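Local coordinates for protein blood group a-and b-cleaving endo-beta-galactosidase (Streptococcus pneumoniae, PDB 2YGL) that forms the tandem CBM51 modules of a blood group A- and B-cleaving endo-beta-galactosidase and probably binds host glycans, at residues K207-Q212 and G220-N225; K241-V246 and I328-Y333; D214-P219 and D272-H277. All blocks are in the same frame, centred on the assembly; numbering follows the deposited sequence.

Interaction 1. Residues K207-Q212 and G220-N225; sequences KSKTVQ and GNNGSN
N221 ND2 is gripped by two carbonyl oxygens: T210 O across the contact, at 2.9 Å from ND2, and F217 O, one turn back in the helix 217-221 that carries the asparagine. The bond to T210 O lies almost in the plane of the N221 amide, 10° out of it, so the N-H is well aimed. The other end of the same amide is used as well. T210 N donates to N221 OD1 at 2.9 Å with an N-H...O angle of 165°, nearly straight. One side-chain amide thus reads both backbone groups of T210, and the two bonds together with the pull of F217 fix its rotation. The CG of N221 stands anti to its own carbonyl carbon (chi1 -75°), which carries the amide off the helix to the passing loop.

Aliphatic carbon closes around this amide. K209 CB lies 3.4 Å from N221 OD1, and the extended lysine chain runs on past the asparagine CB. On another flank Q212 CG comes to 3.6 Å from N221 ND2. Farther out, K209 NZ is joined to N222 OD1 through solvent: one water is 2.7 Å from NZ and 3.0 Å from OD1, and a second spans the same pair with a weak bond to OD1.

At G223 the helix ends in a Schellman motif, with positive phi and G223 N bonded to G220 O, and the asparagine in its last turn pins the loop that leads into strand 212-213 at the surface of this NPCBM-type beta-sandwich module.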
loop_
_atom_site.group_PDB
_atom_site.type_symbol
_atom_site.label_atom_id
_atom_site.label_comp_id
_atom_site.label_asym_id
_atom_site.label_seq_id
_atom_site.Cartn_x
_atom_site.Cartn_y
_atom_site.Cartn_z
ATOM N N LYS A 207 -40.122 -5.542 -18.746
ATOM C CA LYS A 207 -39.950 -5.065 -17.371
ATOM C C LYS A 207 -40.185 -6.141 -16.302
ATOM O O LYS A 207 -40.095 -5.863 -15.106
ATOM C CB LYS A 207 -40.797 -3.807 -17.110
ATOM C CG LYS A 207 -40.383 -2.580 -17.935
ATOM C CD LYS A 207 -38.881 -2.278 -17.806
ATOM C CE LYS A 207 -38.442 -1.173 -18.762
ATOM N NZ LYS A 207 -36.953 -1.067 -18.855
ATOM N N SER A 208 -40.476 -7.365 -16.737
ATOM C CA SER A 208 -40.498 -8.513 -15.834
ATOM C C SER A 208 -39.072 -9.016 -15.601
ATOM O O SER A 208 -38.811 -9.738 -14.642
ATOM C CB SER A 208 -41.377 -9.635 -16.386
ATOM O OG SER A 208 -40.813 -10.197 -17.559
ATOM N N LYS A 209 -38.156 -8.630 -16.487
ATOM C CA LYS A 209 -36.736 -8.942 -16.320
ATOM C C LYS A 209 -36.098 -8.024 -15.281
ATOM O O LYS A 209 -36.571 -6.910 -15.052
ATOM C CB LYS A 209 -35.995 -8.860 -17.657
ATOM C CG LYS A 209 -36.434 -9.926 -18.650
ATOM C CD LYS A 209 -35.641 -9.870 -19.938
ATOM C CE LYS A 209 -36.110 -10.953 -20.895
ATOM N NZ LYS A 209 -35.394 -10.897 -22.198
ATOM N N THR A 210 -35.038 -8.506 -14.638
ATOM C CA THR A 210 -34.352 -7.744 -13.596
ATOM C C THR A 210 -32.835 -7.741 -13.798
ATOM O O THR A 210 -32.273 -8.660 -14.404
ATOM C CB THR A 210 -34.669 -8.288 -12.178
ATOM O OG1 THR A 210 -34.377 -9.689 -12.126
ATOM C CG2 THR A 210 -36.135 -8.071 -11.814
ATOM N N VAL A 211 -32.188 -6.692 -13.296
ATOM C CA VAL A 211 -30.730 -6.623 -13.207
ATOM C C VAL A 211 -30.238 -7.904 -12.529
ATOM O O VAL A 211 -30.823 -8.357 -11.545
ATOM C CB VAL A 211 -30.276 -5.338 -12.452
ATOM C CG1 VAL A 211 -28.795 -5.386 -12.076
ATOM C CG2 VAL A 211 -30.566 -4.094 -13.302
ATOM N N GLN A 212 -29.190 -8.500 -13.084
ATOM C CA GLN A 212 -28.747 -9.821 -12.658
ATOM C C GLN A 212 -27.545 -9.776 -11.723
ATOM O O GLN A 212 -26.643 -8.953 -11.898
ATOM C CB GLN A 212 -28.447 -10.703 -13.875
ATOM C CG GLN A 212 -29.686 -11.091 -14.688
ATOM C CD GLN A 212 -30.670 -11.956 -13.910
ATOM O OE1 GLN A 212 -31.759 -11.507 -13.551
ATOM N NE2 GLN A 212 -30.284 -13.196 -13.640
ATOM N N GLY A 220 -28.875 -14.483 -17.759
ATOM C CA GLY A 220 -29.419 -14.574 -16.404
ATOM C C GLY A 220 -30.939 -14.576 -16.370
ATOM O O GLY A 220 -31.551 -15.403 -15.689
ATOM N N ASN A 221 -31.549 -13.653 -17.108
ATOM C CA ASN A 221 -33.009 -13.603 -17.227
ATOM C C ASN A 221 -33.603 -14.747 -18.066
ATOM O O ASN A 221 -34.814 -14.977 -18.044
ATOM C CB ASN A 221 -33.465 -12.239 -17.761
ATOM C CG ASN A 221 -33.382 -11.141 -16.710
ATOM O OD1 ASN A 221 -34.201 -11.078 -15.794
ATOM N ND2 ASN A 221 -32.396 -10.263 -16.848
ATOM N N ASN A 222 -32.751 -15.461 -18.797
ATOM C CA ASN A 222 -33.182 -16.647 -19.548
ATOM C C ASN A 222 -33.023 -17.952 -18.757
ATOM O O ASN A 222 -33.323 -19.035 -19.268
ATOM C CB ASN A 222 -32.446 -16.742 -20.890
ATOM C CG ASN A 222 -32.975 -15.759 -21.927
ATOM O OD1 ASN A 222 -34.048 -15.169 -21.767
ATOM N ND2 ASN A 222 -32.218 -15.584 -23.005
ATOM N N GLY A 223 -32.545 -17.841 -17.517
ATOM C CA GLY A 223 -32.421 -18.990 -16.623
ATOM C C GLY A 223 -31.032 -19.587 -16.503
ATOM O O GLY A 223 -30.830 -20.538 -15.745
ATOM N N SER A 224 -30.076 -19.042 -17.249
ATOM C CA SER A 224 -28.698 -19.522 -17.198
ATOM C C SER A 224 -27.903 -18.840 -16.088
ATOM O O SER A 224 -28.143 -17.674 -15.759
ATOM C CB SER A 224 -28.007 -19.334 -18.549
ATOM O OG SER A 224 -28.575 -20.196 -19.520
ATOM N N ASN A 225 -26.961 -19.578 -15.511
ATOM C CA ASN A 225 -26.115 -19.050 -14.446
ATOM C C ASN A 225 -24.680 -18.792 -14.913
ATOM O O ASN A 225 -23.761 -18.733 -14.098
ATOM C CB ASN A 225 -26.140 -19.976 -13.223
ATOM C CG ASN A 225 -27.536 -20.154 -12.645
ATOM O OD1 ASN A 225 -28.386 -19.269 -12.750
ATOM N ND2 ASN A 225 -27.775 -21.303 -12.026
HETATM O O HOH W 1 -33.237 -12.659 -21.112
HETATM O O HOH W 2 -35.190 -13.162 -23.733
#

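Interaction 2. Residues K241-V246 and I328-Y333; sequences KGLGTV and IELKSY
L243 and L330 meet end-on, methyl against methyl, with L243 CD1 and L330 CD1 4.3 Å apart. The CG-CD1 bonds of the two leucines point almost straight at each other, because in both side chains CD1 is extended away from the backbone (chi2 165° in L243 and 175° in L330), while each CD2 hangs back on its own side. The contact is therefore narrow and apolar, one methyl from each residue, between backbones well apart: L243 CA and L330 CA are separated by 10.5 Å.

Two residues further along both segments, T245 and S332 face each other as a methyl and a hydroxyl. T245 CG2 approaches S332 OG at 4.0 Å, a van der Waals distance. Here the threonine torsion decides what is presented: OG1 is anti to the backbone N (chi1 -168°), which swings the hydroxyl aside and turns the methyl to the serine, so that T245 OG1 and S332 OG stay 5.5 Å apart. The backbones have drawn closer at this point, with T245 CA 8.4 Å from S332 CA, in keeping with the shorter side chains. L330 and S332 are the inward-facing half of the alternation along strand 327-334, and the side chains of L243 and T245 both point toward that strand; all four residues are buried.

The contact spans the two layers of the beta-sandwich. Strand 242-244 belongs to the six-stranded sheet, between strands 212-213 and 343-352, and strand 327-334 lies in the five-stranded sheet between 251-256 and 285-292. L345 touches both leucines, Y255 packs on L243, and F288 on L330 and S332, so the two pairs sit among side chains from strands of both layers.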
loop_
_atom_site.group_PDB
_atom_site.type_symbol
_atom_site.label_atom_id
_atom_site.label_comp_id
_atom_site.label_asym_id
_atom_site.label_seq_id
_atom_site.Cartn_x
_atom_site.Cartn_y
_atom_site.Cartn_z
ATOM N N LYS A 241 -18.047 -12.975 -9.322
ATOM C CA LYS A 241 -19.042 -12.056 -8.778
ATOM C C LYS A 241 -19.201 -10.822 -9.658
ATOM O O LYS A 241 -18.270 -10.430 -10.363
ATOM C CB LYS A 241 -18.658 -11.622 -7.353
ATOM C CG LYS A 241 -18.395 -12.759 -6.359
ATOM C CD LYS A 241 -19.677 -13.469 -5.931
ATOM C CE LYS A 241 -20.486 -12.645 -4.944
ATOM N NZ LYS A 241 -21.784 -13.305 -4.666
ATOM N N GLY A 242 -20.381 -10.208 -9.601
ATOM C CA GLY A 242 -20.628 -8.961 -10.316
ATOM C C GLY A 242 -22.086 -8.667 -10.608
ATOM O O GLY A 242 -22.978 -9.342 -10.102
ATOM N N LEU A 243 -22.318 -7.652 -11.435
ATOM C CA LEU A 243 -23.670 -7.205 -11.776
ATOM C C LEU A 243 -23.855 -7.160 -13.290
ATOM O O LEU A 243 -22.954 -6.742 -14.018
ATOM C CB LEU A 243 -23.949 -5.822 -11.175
ATOM C CG LEU A 243 -23.938 -5.681 -9.648
ATOM C CD1 LEU A 243 -23.865 -4.213 -9.230
ATOM C CD2 LEU A 243 -25.144 -6.367 -9.015
ATOM N N GLY A 244 -25.027 -7.590 -13.751
ATOM C CA GLY A 244 -25.347 -7.607 -15.175
ATOM C C GLY A 244 -26.574 -6.770 -15.473
ATOM O O GLY A 244 -27.651 -7.013 -14.922
ATOM N N THR A 245 -26.404 -5.778 -16.343
ATOM C CA THR A 245 -27.487 -4.858 -16.689
ATOM C C THR A 245 -27.541 -4.564 -18.189
ATOM O O THR A 245 -26.681 -5.012 -18.951
ATOM C CB THR A 245 -27.383 -3.532 -15.877
ATOM O OG1 THR A 245 -28.594 -2.784 -16.022
ATOM C CG2 THR A 245 -26.200 -2.680 -16.336
ATOM N N VAL A 246 -28.576 -3.835 -18.602
ATOM C CA VAL A 246 -28.668 -3.300 -19.955
ATOM C C VAL A 246 -28.664 -1.777 -19.871
ATOM O O VAL A 246 -29.494 -1.185 -19.178
ATOM C CB VAL A 246 -29.928 -3.806 -20.703
ATOM C CG1 VAL A 246 -30.089 -3.096 -22.052
ATOM C CG2 VAL A 246 -29.853 -5.317 -20.907
ATOM N N ILE A 328 -25.278 5.839 -3.395
ATOM C CA ILE A 328 -24.400 5.571 -4.531
ATOM C C ILE A 328 -25.235 5.043 -5.695
ATOM O O ILE A 328 -26.008 4.101 -5.533
ATOM C CB ILE A 328 -23.245 4.591 -4.174
ATOM C CG1 ILE A 328 -22.277 5.247 -3.179
ATOM C CG2 ILE A 328 -22.494 4.140 -5.443
ATOM C CD1 ILE A 328 -21.277 4.294 -2.544
ATOM N N GLU A 329 -25.083 5.677 -6.857
ATOM C CA GLU A 329 -25.746 5.245 -8.084
ATOM C C GLU A 329 -24.729 4.849 -9.152
ATOM O O GLU A 329 -23.712 5.524 -9.343
ATOM C CB GLU A 329 -26.661 6.347 -8.624
ATOM C CG GLU A 329 -27.935 6.557 -7.821
ATOM C CD GLU A 329 -28.628 7.866 -8.154
ATOM O OE1 GLU A 329 -28.000 8.936 -8.009
ATOM O OE2 GLU A 329 -29.809 7.826 -8.554
ATOM N N LEU A 330 -25.020 3.748 -9.841
ATOM C CA LEU A 330 -24.189 3.261 -10.937
ATOM C C LEU A 330 -24.967 3.409 -12.240
ATOM O O LEU A 330 -25.963 2.717 -12.455
ATOM C CB LEU A 330 -23.794 1.800 -10.696
ATOM C CG LEU A 330 -23.207 1.453 -9.322
ATOM C CD1 LEU A 330 -22.985 -0.042 -9.214
ATOM C CD2 LEU A 330 -21.904 2.214 -9.041
ATOM N N LYS A 331 -24.511 4.318 -13.097
ATOM C CA LYS A 331 -25.295 4.741 -14.263
ATOM C C LYS A 331 -24.669 4.304 -15.583
ATOM O O LYS A 331 -23.492 4.568 -15.841
ATOM C CB LYS A 331 -25.515 6.258 -14.245
ATOM C CG LYS A 331 -26.203 6.772 -12.987
ATOM C CD LYS A 331 -26.616 8.223 -13.138
ATOM C CE LYS A 331 -27.335 8.715 -11.893
ATOM N NZ LYS A 331 -27.747 10.137 -12.025
ATOM N N SER A 332 -25.474 3.639 -16.409
ATOM C CA SER A 332 -25.016 3.075 -17.677
ATOM C C SER A 332 -25.746 3.708 -18.855
ATOM O O SER A 332 -26.977 3.671 -18.928
ATOM C CB SER A 332 -25.217 1.556 -17.692
ATOM O OG SER A 332 -24.613 0.955 -16.563
ATOM N N TYR A 333 -24.969 4.278 -19.773
ATOM C CA TYR A 333 -25.510 5.016 -20.909
ATOM C C TYR A 333 -25.304 4.263 -22.218
ATOM O O TYR A 333 -24.174 3.968 -22.617
ATOM C CB TYR A 333 -24.879 6.407 -20.996
ATOM C CG TYR A 333 -25.200 7.321 -19.833
ATOM C CD1 TYR A 333 -24.525 7.201 -18.615
ATOM C CD2 TYR A 333 -26.164 8.324 -19.957
ATOM C CE1 TYR A 333 -24.807 8.048 -17.547
ATOM C CE2 TYR A 333 -26.454 9.179 -18.895
ATOM C CZ TYR A 333 -25.770 9.033 -17.691
ATOM O OH TYR A 333 -26.051 9.869 -16.638
#

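Interaction 3. Residues D214-P219 and D272-H277; sequences DKPFTP and DRSANH
An Asx turn built on D272, at the start of the type I beta turn D272-A275, packs against the proline that stands at the N-cap position of helix 217-221. The CB-CG edge of the tilted P216 ring lies over one face of the D272 carboxylate. P216 CB lies 3.6 Å from D272 CG, and nearly as close to both oxygens, 3.8 Å from D272 OD1 and 3.7 Å from D272 OD2, which places this methylene over the carboxylate plane and not at its rim. The aspartate CG is anti to the backbone N (chi1 -164°), and this directs the carboxylate to the proline.

Hydrogen bonds hold the carboxylate at this angle. S274 N donates to D272 OD1 at 3.0 Å, with an N-H...O angle of 163°, on the anti side of the carboxylate. The hydroxyl of the same serine reaches the same oxygen, S274 OG to D272 OD1 at 2.8 Å, from the other face, 36° out of the plane, which is the face that P216 covers. OD2 accepts from the backbone N of K229. Three donors around a largely buried carboxylate would probably favour its charged form.

S274 OG is also the atom that extends the contact to the helix, for it lies 3.8 Å from P219 CG. Two prolines, one at the cap position and one in the first turn, thus offer carbon surfaces to the turn, while I228 packs on both P216 and D272. Polar bonding stays inside the loop, and the loop meets the helix through van der Waals contact of proline carbons with D272 and S274 OG: an Asx turn with its serine at the third position, here bracing the loop after strand 262-271 against the short helix at one end of the beta-sandwich.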
loop_
_atom_site.group_PDB
_atom_site.type_symbol
_atom_site.label_atom_id
_atom_site.label_comp_id
_atom_site.label_asym_id
_atom_site.label_seq_id
_atom_site.Cartn_x
_atom_site.Cartn_y
_atom_site.Cartn_z
ATOM N N ASP A 214 -24.251 -11.683 -10.367
ATOM C CA ASP A 214 -23.217 -12.665 -10.720
ATOM C C ASP A 214 -23.425 -13.323 -12.096
ATOM O O ASP A 214 -22.841 -14.374 -12.390
ATOM C CB ASP A 214 -23.051 -13.712 -9.603
ATOM C CG ASP A 214 -22.746 -13.077 -8.248
ATOM O OD1 ASP A 214 -22.119 -12.001 -8.210
ATOM O OD2 ASP A 214 -23.135 -13.652 -7.216
ATOM N N LYS A 215 -24.245 -12.683 -12.931
ATOM C CA LYS A 215 -24.581 -13.168 -14.273
ATOM C C LYS A 215 -24.774 -11.981 -15.216
ATOM O O LYS A 215 -25.167 -10.899 -14.770
ATOM C CB LYS A 215 -25.888 -13.975 -14.259
ATOM C CG LYS A 215 -25.985 -15.077 -13.221
ATOM C CD LYS A 215 -27.426 -15.502 -13.034
ATOM C CE LYS A 215 -27.599 -16.292 -11.755
ATOM N NZ LYS A 215 -29.016 -16.711 -11.570
ATOM N N PRO A 216 -24.516 -12.177 -16.526
ATOM C CA PRO A 216 -24.925 -11.156 -17.494
ATOM C C PRO A 216 -26.450 -11.085 -17.583
ATOM O O PRO A 216 -27.129 -12.064 -17.269
ATOM C CB PRO A 216 -24.320 -11.649 -18.816
ATOM C CG PRO A 216 -24.060 -13.105 -18.610
ATOM C CD PRO A 216 -23.739 -13.259 -17.157
ATOM N N PHE A 217 -26.971 -9.933 -18.001
ATOM C CA PHE A 217 -28.409 -9.665 -17.972
ATOM C C PHE A 217 -29.269 -10.679 -18.740
ATOM O O PHE A 217 -30.149 -11.318 -18.154
ATOM C CB PHE A 217 -28.695 -8.237 -18.465
ATOM C CG PHE A 217 -30.135 -7.825 -18.341
ATOM C CD1 PHE A 217 -31.035 -8.075 -19.372
ATOM C CD2 PHE A 217 -30.591 -7.183 -17.191
ATOM C CE1 PHE A 217 -32.368 -7.688 -19.267
ATOM C CE2 PHE A 217 -31.929 -6.793 -17.074
ATOM C CZ PHE A 217 -32.818 -7.046 -18.114
ATOM N N THR A 218 -29.022 -10.818 -20.042
ATOM C CA THR A 218 -29.881 -11.647 -20.895
ATOM C C THR A 218 -29.829 -13.139 -20.537
ATOM O O THR A 218 -30.875 -13.730 -20.276
ATOM C CB THR A 218 -29.660 -11.368 -22.409
ATOM O OG1 THR A 218 -30.095 -10.036 -22.701
ATOM C CG2 THR A 218 -30.452 -12.345 -23.284
ATOM N N PRO A 219 -28.620 -13.749 -20.503
ATOM C CA PRO A 219 -28.565 -15.157 -20.090
ATOM C C PRO A 219 -29.140 -15.398 -18.689
ATOM O O PRO A 219 -29.830 -16.395 -18.474
ATOM C CB PRO A 219 -27.069 -15.475 -20.130
ATOM C CG PRO A 219 -26.528 -14.543 -21.157
ATOM C CD PRO A 219 -27.302 -13.273 -20.969
ATOM N N ASP A 272 -20.266 -7.632 -21.781
ATOM C CA ASP A 272 -20.144 -9.082 -21.622
ATOM C C ASP A 272 -19.934 -9.763 -22.969
ATOM O O ASP A 272 -20.532 -9.369 -23.976
ATOM C CB ASP A 272 -21.359 -9.673 -20.904
ATOM C CG ASP A 272 -21.099 -11.079 -20.378
ATOM O OD1 ASP A 272 -21.286 -12.054 -21.137
ATOM O OD2 ASP A 272 -20.686 -11.208 -19.206
ATOM N N ARG A 273 -19.073 -10.778 -22.976
ATOM C CA ARG A 273 -18.702 -11.492 -24.199
ATOM C C ARG A 273 -19.890 -12.165 -24.898
ATOM O O ARG A 273 -19.839 -12.426 -26.100
ATOM C CB ARG A 273 -17.594 -12.520 -23.911
ATOM C CG ARG A 273 -16.329 -11.946 -23.249
ATOM C CD ARG A 273 -15.713 -10.790 -24.040
ATOM N NE ARG A 273 -15.184 -11.220 -25.333
ATOM C CZ ARG A 273 -14.956 -10.413 -26.368
ATOM N NH1 ARG A 273 -15.211 -9.112 -26.286
ATOM N NH2 ARG A 273 -14.469 -10.914 -27.497
ATOM N N SER A 274 -20.955 -12.424 -24.144
ATOM C CA SER A 274 -22.145 -13.094 -24.662
ATOM C C SER A 274 -23.085 -12.158 -25.419
ATOM O O SER A 274 -24.062 -12.609 -26.017
ATOM C CB SER A 274 -22.908 -13.771 -23.519
ATOM O OG SER A 274 -23.468 -12.809 -22.636
ATOM N N ALA A 275 -22.791 -10.859 -25.388
ATOM C CA ALA A 275 -23.652 -9.856 -26.013
ATOM C C ALA A 275 -23.694 -9.980 -27.531
ATOM O O ALA A 275 -22.721 -10.409 -28.159
ATOM C CB ALA A 275 -23.208 -8.456 -25.619
ATOM N N ASN A 276 -24.834 -9.608 -28.104
ATOM C CA ASN A 276 -24.967 -9.457 -29.543
ATOM C C ASN A 276 -24.129 -8.275 -30.008
ATOM O O ASN A 276 -24.278 -7.164 -29.494
ATOM C CB ASN A 276 -26.433 -9.244 -29.932
ATOM C CG ASN A 276 -27.268 -10.506 -29.801
ATOM O OD1 ASN A 276 -28.403 -10.460 -29.328
ATOM N ND2 ASN A 276 -26.716 -11.637 -30.223
ATOM N N HIS A 277 -23.239 -8.524 -30.964
ATOM C CA HIS A 277 -22.369 -7.483 -31.490
ATOM C C HIS A 277 -22.214 -7.587 -33.001
ATOM O O HIS A 277 -22.096 -8.687 -33.553
ATOM C CB HIS A 277 -20.994 -7.527 -30.810
ATOM C CG HIS A 277 -20.184 -8.740 -31.153
ATOM N ND1 HIS A 277 -20.377 -9.962 -30.544
ATOM C CD2 HIS A 277 -19.185 -8.919 -32.050
ATOM C CE1 HIS A 277 -19.530 -10.840 -31.049
ATOM N NE2 HIS A 277 -18.793 -10.233 -31.964
#

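From the N terminus, interaction 1 comes first and closes a short loop: 207-212 meets 220-225 before interaction 2 opens, so these two are in series. Interaction 3 starts inside that loop, at 214-219, and reaches forward to 272-277; it therefore crosses interaction 1, with which it shares helix 217-221, and crosses interaction 2, whose 241-246 lies within its span and whose 328-333 lies beyond. Direct bonds join them: Q212 O to G244 N and D214 N to G242 O pair strand 212-213 with 242-244. Together they tie the loop and helix region to both layers of one NPCBM/NEW2 module.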